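Local coordinates for beta-N-acetylhexosaminidase (Thermotoga neapolitana, PDB 5BZA), which probably hydrolyses terminal non-reducing N-acetyl-D-hexosamine residues from N-acetyl-beta-D-hexosaminides, as a member of glycosyl hydrolase family 3, at residues 378-391 against 401-413. Numbering follows the deposited sequence.
Sequences FKVRDVIRYDIEAG and FDFVVNASKNEQV
The ring of F378 receives the edge of F401 on one face in a T-shaped stack, the two planes 85° apart. The ring centroids are separated by 5.0 Å. F401 CZ sits 3.8 Å above the F378 ring plane, over its centre. F459 also meets F378 edge-to-face, so an alanine in place of F378 would probably leave the F401 edge without its aromatic platform and open a gap beside F459. Strands 380-386 and 399-404 then run roughly parallel but do not pair: strand 347-352 lies between them in the mixed sheet of the C-terminal domain, where 380-386 is an outermost strand. At the C-terminal end of this intervening strand, Y386 packs on P352 and reaches the second segment. Its OH donates to F403 O at 2.6 Å, tilted 33° from the carbonyl plane, and accepts a weak bond from V405 N, so two bonds grip the phenol oxygen where the second strand ends. Beyond the strand, an Asx turn links D387 OD1 to E389 N. I388 CG2 packs 3.9 Å from V405 CG1, while one water donates to both I388 O and V405 O. E389 sets off away from the other segment, but a bend at chi2 (-96°) returns its carboxylate to K409, where OE1 forms a salt bridge with NZ (3.2 Å). V413 CG2, on the helix N-capped by N410, comes 3.4 Å from E389 O and also lies near A390 O.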
ATOM      1  N   PHE B 378      -4.080  -7.452 -27.496  1.00 10.87           N
ATOM      2  CA  PHE B 378      -4.853  -7.411 -28.737  1.00 13.82           C
ATOM      3  C   PHE B 378      -4.733  -6.083 -29.411  1.00 14.29           C
ATOM      4  O   PHE B 378      -4.702  -5.060 -28.736  1.00 13.08           O
ATOM      5  CB  PHE B 378      -6.388  -7.726 -28.469  1.00 12.22           C
ATOM      6  CG  PHE B 378      -6.618  -9.082 -27.876  1.00 11.38           C
ATOM      7  CD1 PHE B 378      -6.692 -10.185 -28.690  1.00 11.61           C
ATOM      8  CD2 PHE B 378      -6.635  -9.267 -26.506  1.00 10.86           C
ATOM      9  CE1 PHE B 378      -6.834 -11.434 -28.166  1.00 16.79           C
ATOM     10  CE2 PHE B 378      -6.756 -10.527 -25.969  1.00 11.94           C
ATOM     11  CZ  PHE B 378      -6.856 -11.610 -26.801  1.00 12.63           C
ATOM     12  N   LYS B 379      -4.724  -6.087 -30.746  1.00 12.95           N
ATOM     13  CA  LYS B 379      -4.940  -4.824 -31.447  1.00 14.10           C
ATOM     14  C   LYS B 379      -6.388  -4.393 -31.160  1.00 17.15           C
ATOM     15  O   LYS B 379      -7.338  -5.194 -31.216  1.00 16.42           O
ATOM     16  CB  LYS B 379      -4.710  -4.955 -32.953  1.00 15.11           C
ATOM     17  CG  LYS B 379      -3.569  -5.834 -33.327  1.00 12.24           C
ATOM     18  CD  LYS B 379      -3.353  -5.824 -34.835  1.00 13.98           C
ATOM     19  CE  LYS B 379      -3.955  -7.089 -35.393  1.00 13.46           C
ATOM     20  NZ  LYS B 379      -3.858  -7.186 -36.866  1.00 18.12           N
ATOM     21  N   VAL B 380      -6.544  -3.127 -30.811  1.00 17.18           N
ATOM     22  CA  VAL B 380      -7.843  -2.605 -30.448  1.00 15.80           C
ATOM     23  C   VAL B 380      -8.288  -1.542 -31.448  1.00 24.36           C
ATOM     24  O   VAL B 380      -7.611  -0.514 -31.605  1.00 28.54           O
ATOM     25  CB  VAL B 380      -7.799  -2.025 -29.042  1.00 15.58           C
ATOM     26  CG1 VAL B 380      -9.087  -1.295 -28.707  1.00 19.25           C
ATOM     27  CG2 VAL B 380      -7.484  -3.145 -28.025  1.00 14.09           C
ATOM     28  N   ARG B 381      -9.408  -1.787 -32.131  1.00 26.44           N
ATOM     29  CA  ARG B 381      -9.977  -0.819 -33.080  1.00 27.92           C
ATOM     30  C   ARG B 381     -10.831   0.237 -32.411  1.00 25.89           C
ATOM     31  O   ARG B 381     -10.758   1.407 -32.786  1.00 30.99           O
ATOM     32  CB  ARG B 381     -10.838  -1.476 -34.168  1.00 24.80           C
ATOM     33  CG  ARG B 381     -11.226  -0.421 -35.233  1.00 28.26           C
ATOM     34  CD  ARG B 381     -11.969  -0.977 -36.424  1.00 30.12           C
ATOM     35  NE  ARG B 381     -11.163  -1.903 -37.206  1.00 21.30           N
ATOM     36  CZ  ARG B 381     -11.613  -2.516 -38.291  1.00 20.86           C
ATOM     37  NH1 ARG B 381     -12.843  -2.266 -38.721  1.00 27.81           N
ATOM     38  NH2 ARG B 381     -10.846  -3.364 -38.955  1.00 19.83           N
ATOM     39  N   ASP B 382     -11.636  -0.144 -31.417  1.00 25.98           N
ATOM     40  CA  ASP B 382     -12.441   0.877 -30.744  1.00 27.72           C
ATOM     41  C   ASP B 382     -12.792   0.510 -29.319  1.00 23.24           C
ATOM     42  O   ASP B 382     -12.732  -0.650 -28.941  1.00 22.68           O
ATOM     43  CB  ASP B 382     -13.732   1.115 -31.542  1.00 29.49           C
ATOM     44  CG  ASP B 382     -14.348   2.486 -31.278  1.00 37.20           C
ATOM     45  OD1 ASP B 382     -14.116   3.067 -30.180  1.00 35.22           O
ATOM     46  OD2 ASP B 382     -15.057   2.995 -32.182  1.00 42.93           O
ATOM     47  N   VAL B 383     -13.151   1.515 -28.525  1.00 25.19           N
ATOM     48  CA  VAL B 383     -13.589   1.266 -27.157  1.00 23.73           C
ATOM     49  C   VAL B 383     -14.932   1.955 -26.970  1.00 21.94           C
ATOM     50  O   VAL B 383     -15.020   3.188 -27.059  1.00 24.43           O
ATOM     51  CB  VAL B 383     -12.592   1.795 -26.109  1.00 20.21           C
ATOM     52  CG1 VAL B 383     -13.169   1.625 -24.720  1.00 17.46           C
ATOM     53  CG2 VAL B 383     -11.283   1.066 -26.218  1.00 20.69           C
ATOM     54  N   ILE B 384     -15.960   1.149 -26.707  1.00 19.78           N
ATOM     55  CA  ILE B 384     -17.337   1.628 -26.527  1.00 21.01           C
ATOM     56  C   ILE B 384     -17.797   1.335 -25.129  1.00 21.64           C
ATOM     57  O   ILE B 384     -17.746   0.196 -24.651  1.00 21.96           O
ATOM     58  CB  ILE B 384     -18.327   0.991 -27.537  1.00 21.29           C
ATOM     59  CG1 ILE B 384     -17.913   1.292 -28.986  1.00 21.19           C
ATOM     60  CG2 ILE B 384     -19.788   1.480 -27.290  1.00 19.76           C
ATOM     61  CD1 ILE B 384     -18.631   0.406 -29.981  1.00 24.44           C
ATOM     62  N   ARG B 385     -18.294   2.373 -24.484  1.00 24.95           N
ATOM     63  CA  ARG B 385     -18.726   2.264 -23.106  1.00 25.48           C
ATOM     64  C   ARG B 385     -20.264   2.135 -23.107  1.00 25.82           C
ATOM     65  O   ARG B 385     -20.951   3.037 -23.572  1.00 26.77           O
ATOM     66  CB  ARG B 385     -18.256   3.489 -22.337  1.00 28.60           C
ATOM     67  CG  ARG B 385     -16.721   3.552 -22.114  1.00 23.06           C
ATOM     68  CD  ARG B 385     -16.164   2.394 -21.292  1.00 24.63           C
ATOM     69  NE  ARG B 385     -15.151   2.968 -20.415  1.00 25.94           N
ATOM     70  CZ  ARG B 385     -15.099   2.801 -19.103  1.00 27.82           C
ATOM     71  NH1 ARG B 385     -15.984   2.053 -18.471  1.00 29.01           N
ATOM     72  NH2 ARG B 385     -14.145   3.398 -18.421  1.00 28.40           N
ATOM     73  N   TYR B 386     -20.807   0.995 -22.699  1.00 24.94           N
ATOM     74  CA  TYR B 386     -22.261   0.834 -22.748  1.00 23.78           C
ATOM     75  C   TYR B 386     -22.896   0.966 -21.376  1.00 29.93           C
ATOM     76  O   TYR B 386     -22.229   0.893 -20.345  1.00 30.85           O
ATOM     77  CB  TYR B 386     -22.643  -0.508 -23.361  1.00 28.76           C
ATOM     78  CG  TYR B 386     -22.352  -1.710 -22.500  1.00 28.30           C
ATOM     79  CD1 TYR B 386     -21.060  -2.252 -22.399  1.00 27.27           C
ATOM     80  CD2 TYR B 386     -23.378  -2.327 -21.795  1.00 30.73           C
ATOM     81  CE1 TYR B 386     -20.823  -3.380 -21.607  1.00 22.56           C
ATOM     82  CE2 TYR B 386     -23.148  -3.440 -21.009  1.00 27.07           C
ATOM     83  CZ  TYR B 386     -21.891  -3.967 -20.912  1.00 24.96           C
ATOM     84  OH  TYR B 386     -21.732  -5.075 -20.112  1.00 19.41           O
ATOM     85  N   ASP B 387     -24.211   1.130 -21.365  1.00 33.87           N
ATOM     86  CA  ASP B 387     -24.968   1.281 -20.121  1.00 37.34           C
ATOM     87  C   ASP B 387     -25.389  -0.110 -19.658  1.00 37.88           C
ATOM     88  O   ASP B 387     -25.933  -0.888 -20.444  1.00 36.92           O
ATOM     89  CB  ASP B 387     -26.169   2.194 -20.395  1.00 38.98           C
ATOM     90  CG  ASP B 387     -27.063   2.411 -19.196  1.00 43.60           C
ATOM     91  OD1 ASP B 387     -26.935   1.725 -18.146  1.00 43.01           O
ATOM     92  OD2 ASP B 387     -27.945   3.282 -19.346  1.00 47.67           O
ATOM     93  N   ILE B 388     -25.131  -0.435 -18.392  1.00 37.45           N
ATOM     94  CA  ILE B 388     -25.403  -1.795 -17.938  1.00 40.20           C
ATOM     95  C   ILE B 388     -26.917  -2.031 -17.842  1.00 44.89           C
ATOM     96  O   ILE B 388     -27.401  -3.154 -18.048  1.00 47.04           O
ATOM     97  CB  ILE B 388     -24.719  -2.145 -16.582  1.00 35.79           C
ATOM     98  CG1 ILE B 388     -25.192  -1.227 -15.460  1.00 39.46           C
ATOM     99  CG2 ILE B 388     -23.167  -2.178 -16.729  1.00 36.97           C
ATOM    100  CD1 ILE B 388     -24.711  -1.679 -14.103  1.00 38.38           C
ATOM    101  N   GLU B 389     -27.658  -0.962 -17.552  1.00 45.53           N
ATOM    102  CA  GLU B 389     -29.096  -1.069 -17.342  1.00 43.64           C
ATOM    103  C   GLU B 389     -29.765  -1.089 -18.710  1.00 42.07           C
ATOM    104  O   GLU B 389     -30.965  -1.333 -18.825  1.00 51.19           O
ATOM    105  CB  GLU B 389     -29.619   0.099 -16.495  1.00 46.15           C
ATOM    106  CG  GLU B 389     -29.071   0.238 -15.063  1.00 45.47           C
ATOM    107  CD  GLU B 389     -29.961  -0.401 -13.983  1.00 53.25           C
ATOM    108  OE1 GLU B 389     -30.805   0.342 -13.407  1.00 56.99           O
ATOM    109  OE2 GLU B 389     -29.815  -1.611 -13.683  1.00 57.18           O
ATOM    110  N   ALA B 390     -28.975  -0.876 -19.755  1.00 40.73           N
ATOM    111  CA  ALA B 390     -29.514  -0.895 -21.110  1.00 40.95           C
ATOM    112  C   ALA B 390     -28.892  -2.003 -21.974  1.00 37.58           C
ATOM    113  O   ALA B 390     -29.563  -2.579 -22.824  1.00 36.53           O
ATOM    114  CB  ALA B 390     -29.329   0.465 -21.764  1.00 36.10           C
ATOM    115  N   GLY B 391     -27.606  -2.290 -21.765  1.00 39.36           N
ATOM    116  CA  GLY B 391     -26.875  -3.198 -22.636  1.00 34.40           C
ATOM    117  C   GLY B 391     -26.273  -2.462 -23.818  1.00 30.42           C
ATOM    118  O   GLY B 391     -26.501  -1.265 -24.000  1.00 31.28           O
ATOM    119  N   PHE B 401     -15.355  -7.962 -28.013  1.00 14.58           N
ATOM    120  CA  PHE B 401     -15.254  -8.422 -26.634  1.00 15.72           C
ATOM    121  C   PHE B 401     -16.350  -7.741 -25.863  1.00 19.81           C
ATOM    122  O   PHE B 401     -16.260  -6.527 -25.620  1.00 19.75           O
ATOM    123  CB  PHE B 401     -13.907  -8.074 -25.973  1.00 16.77           C
ATOM    124  CG  PHE B 401     -12.722  -8.865 -26.480  1.00 16.88           C
ATOM    125  CD1 PHE B 401     -12.879  -9.891 -27.393  1.00 15.39           C
ATOM    126  CD2 PHE B 401     -11.453  -8.631 -25.955  1.00 15.72           C
ATOM    127  CE1 PHE B 401     -11.787 -10.620 -27.846  1.00 17.73           C
ATOM    128  CE2 PHE B 401     -10.335  -9.377 -26.385  1.00 16.73           C
ATOM    129  CZ  PHE B 401     -10.503 -10.372 -27.333  1.00 17.57           C
ATOM    130  N   ASP B 402     -17.369  -8.498 -25.447  1.00 18.57           N
ATOM    131  CA  ASP B 402     -18.427  -7.908 -24.632  1.00 18.62           C
ATOM    132  C   ASP B 402     -18.110  -8.219 -23.163  1.00 17.58           C
ATOM    133  O   ASP B 402     -18.078  -9.378 -22.723  1.00 16.77           O
ATOM    134  CB  ASP B 402     -19.813  -8.433 -25.071  1.00 20.14           C
ATOM    135  CG  ASP B 402     -20.974  -7.948 -24.177  1.00 24.52           C
ATOM    136  OD1 ASP B 402     -20.814  -6.957 -23.412  1.00 22.95           O
ATOM    137  OD2 ASP B 402     -22.098  -8.532 -24.309  1.00 23.60           O
ATOM    138  N   PHE B 403     -17.847  -7.163 -22.404  1.00 20.56           N
ATOM    139  CA  PHE B 403     -17.546  -7.338 -20.990  1.00 19.40           C
ATOM    140  C   PHE B 403     -18.842  -7.209 -20.223  1.00 19.75           C
ATOM    141  O   PHE B 403     -19.328  -6.114 -19.890  1.00 18.96           O
ATOM    142  CB  PHE B 403     -16.486  -6.340 -20.523  1.00 20.60           C
ATOM    143  CG  PHE B 403     -15.121  -6.645 -21.065  1.00 19.04           C
ATOM    144  CD1 PHE B 403     -14.308  -7.579 -20.434  1.00 18.93           C
ATOM    145  CD2 PHE B 403     -14.696  -6.093 -22.256  1.00 19.37           C
ATOM    146  CE1 PHE B 403     -13.066  -7.900 -20.948  1.00 18.56           C
ATOM    147  CE2 PHE B 403     -13.451  -6.418 -22.775  1.00 20.62           C
ATOM    148  CZ  PHE B 403     -12.641  -7.321 -22.118  1.00 15.42           C
ATOM    149  N   VAL B 404     -19.414  -8.373 -19.979  1.00 20.45           N
ATOM    150  CA  VAL B 404     -20.801  -8.478 -19.547  1.00 20.52           C
ATOM    151  C   VAL B 404     -20.974  -8.273 -18.039  1.00 25.80           C
ATOM    152  O   VAL B 404     -20.357  -8.958 -17.222  1.00 26.24           O
ATOM    153  CB  VAL B 404     -21.361  -9.827 -19.917  1.00 21.65           C
ATOM    154  CG1 VAL B 404     -22.822  -9.902 -19.504  1.00 25.44           C
ATOM    155  CG2 VAL B 404     -21.159 -10.097 -21.426  1.00 20.02           C
ATOM    156  N   VAL B 405     -21.857  -7.340 -17.701  1.00 24.79           N
ATOM    157  CA  VAL B 405     -22.313  -7.075 -16.339  1.00 25.52           C
ATOM    158  C   VAL B 405     -23.870  -7.092 -16.353  1.00 34.96           C
ATOM    159  O   VAL B 405     -24.487  -6.591 -17.313  1.00 33.89           O
ATOM    160  CB  VAL B 405     -21.757  -5.741 -15.837  1.00 28.23           C
ATOM    161  CG1 VAL B 405     -22.441  -5.289 -14.562  1.00 28.90           C
ATOM    162  CG2 VAL B 405     -20.236  -5.847 -15.640  1.00 26.20           C
ATOM    163  N   ASN B 406     -24.466  -7.790 -15.370  1.00 33.70           N
ATOM    164  CA  ASN B 406     -25.941  -7.912 -15.119  1.00 37.55           C
ATOM    165  C   ASN B 406     -26.781  -8.090 -16.410  1.00 38.38           C
ATOM    166  O   ASN B 406     -27.690  -7.312 -16.733  1.00 37.61           O
ATOM    167  CB  ASN B 406     -26.477  -6.749 -14.233  1.00 43.64           C
ATOM    168  CG  ASN B 406     -26.853  -5.505 -15.031  1.00 56.91           C
ATOM    169  OD1 ASN B 406     -26.118  -5.112 -15.930  1.00 54.38           O
ATOM    170  ND2 ASN B 406     -28.017  -4.919 -14.749  1.00 51.51           N
ATOM    171  N   ALA B 407     -26.469  -9.152 -17.145  1.00 36.47           N
ATOM    172  CA  ALA B 407     -27.126  -9.408 -18.418  1.00 37.52           C
ATOM    173  C   ALA B 407     -28.577  -9.837 -18.174  1.00 37.03           C
ATOM    174  O   ALA B 407     -29.418  -9.768 -19.070  1.00 38.43           O
ATOM    175  CB  ALA B 407     -26.363 -10.473 -19.211  1.00 35.21           C
ATOM    176  N   SER B 408     -28.855 -10.268 -16.946  1.00 41.78           N
ATOM    177  CA  SER B 408     -30.134 -10.874 -16.588  1.00 42.74           C
ATOM    178  C   SER B 408     -31.156  -9.892 -16.025  1.00 45.08           C
ATOM    179  O   SER B 408     -32.176 -10.323 -15.484  1.00 45.39           O
ATOM    180  CB  SER B 408     -29.901 -11.997 -15.575  1.00 39.02           C
ATOM    181  OG  SER B 408     -29.132 -13.035 -16.160  1.00 40.79           O
ATOM    182  N   LYS B 409     -30.896  -8.587 -16.148  1.00 48.65           N
ATOM    183  CA  LYS B 409     -31.757  -7.602 -15.493  1.00 48.21           C
ATOM    184  C   LYS B 409     -33.189  -7.753 -16.010  1.00 47.36           C
ATOM    185  O   LYS B 409     -34.160  -7.834 -15.245  1.00 47.96           O
ATOM    186  CB  LYS B 409     -31.293  -6.176 -15.780  1.00 42.41           C
ATOM    187  CG  LYS B 409     -32.210  -5.124 -15.190  1.00 46.55           C
ATOM    188  CD  LYS B 409     -31.824  -3.724 -15.630  1.00 50.31           C
ATOM    189  CE  LYS B 409     -32.845  -2.694 -15.117  1.00 51.58           C
ATOM    190  NZ  LYS B 409     -32.496  -1.296 -15.518  1.00 51.76           N
ATOM    191  N   ASN B 410     -33.289  -7.809 -17.331  1.00 45.86           N
ATOM    192  CA  ASN B 410     -34.543  -7.981 -18.024  1.00 42.67           C
ATOM    193  C   ASN B 410     -34.249  -8.586 -19.394  1.00 40.95           C
ATOM    194  O   ASN B 410     -33.094  -8.878 -19.712  1.00 40.77           O
ATOM    195  CB  ASN B 410     -35.282  -6.638 -18.132  1.00 45.76           C
ATOM    196  CG  ASN B 410     -34.522  -5.597 -18.960  1.00 39.39           C
ATOM    197  OD1 ASN B 410     -34.014  -5.890 -20.044  1.00 35.89           O
ATOM    198  ND2 ASN B 410     -34.441  -4.377 -18.438  1.00 40.50           N
ATOM    199  N   GLU B 411     -35.267  -8.714 -20.228  1.00 39.98           N
ATOM    200  CA  GLU B 411     -35.089  -9.385 -21.509  1.00 39.70           C
ATOM    201  C   GLU B 411     -34.466  -8.446 -22.517  1.00 37.18           C
ATOM    202  O   GLU B 411     -33.794  -8.872 -23.456  1.00 38.52           O
ATOM    203  CB  GLU B 411     -36.422  -9.905 -22.033  1.00 37.16           C
ATOM    204  CG  GLU B 411     -36.738 -11.265 -21.538  1.00 38.72           C
ATOM    205  CD  GLU B 411     -35.759 -12.283 -22.072  1.00 45.98           C
ATOM    206  OE1 GLU B 411     -35.613 -12.368 -23.316  1.00 41.04           O
ATOM    207  OE2 GLU B 411     -35.136 -12.993 -21.248  1.00 50.23           O
ATOM    208  N   GLN B 412     -34.667  -7.161 -22.285  1.00 34.61           N
ATOM    209  CA  GLN B 412     -34.275  -6.156 -23.238  1.00 39.81           C
ATOM    210  C   GLN B 412     -32.742  -6.005 -23.211  1.00 40.93           C
ATOM    211  O   GLN B 412     -32.079  -5.940 -24.266  1.00 38.05           O
ATOM    212  CB  GLN B 412     -34.972  -4.848 -22.862  1.00 42.59           C
ATOM    213  CG  GLN B 412     -34.532  -3.580 -23.603  1.00 55.35           C
ATOM    214  CD  GLN B 412     -35.375  -2.404 -23.160  1.00 63.46           C
ATOM    215  OE1 GLN B 412     -36.393  -2.598 -22.490  1.00 70.59           O
ATOM    216  NE2 GLN B 412     -34.948  -1.180 -23.493  1.00 63.68           N
ATOM    217  N   VAL B 413     -32.188  -6.031 -21.999  1.00 39.24           N
ATOM    218  CA  VAL B 413     -30.745  -6.076 -21.785  1.00 36.90           C
ATOM    219  C   VAL B 413     -30.116  -7.341 -22.354  1.00 32.66           C
ATOM    220  O   VAL B 413     -29.106  -7.298 -23.096  1.00 33.73           O
ATOM    221  CB  VAL B 413     -30.418  -5.985 -20.278  1.00 38.02           C
ATOM    222  CG1 VAL B 413     -29.001  -6.503 -19.999  1.00 36.27           C
ATOM    223  CG2 VAL B 413     -30.623  -4.554 -19.769  1.00 36.88           C
TER
HETATM  224  O   HOH W   1     -25.626  -5.157 -19.630  1.00 33.93           O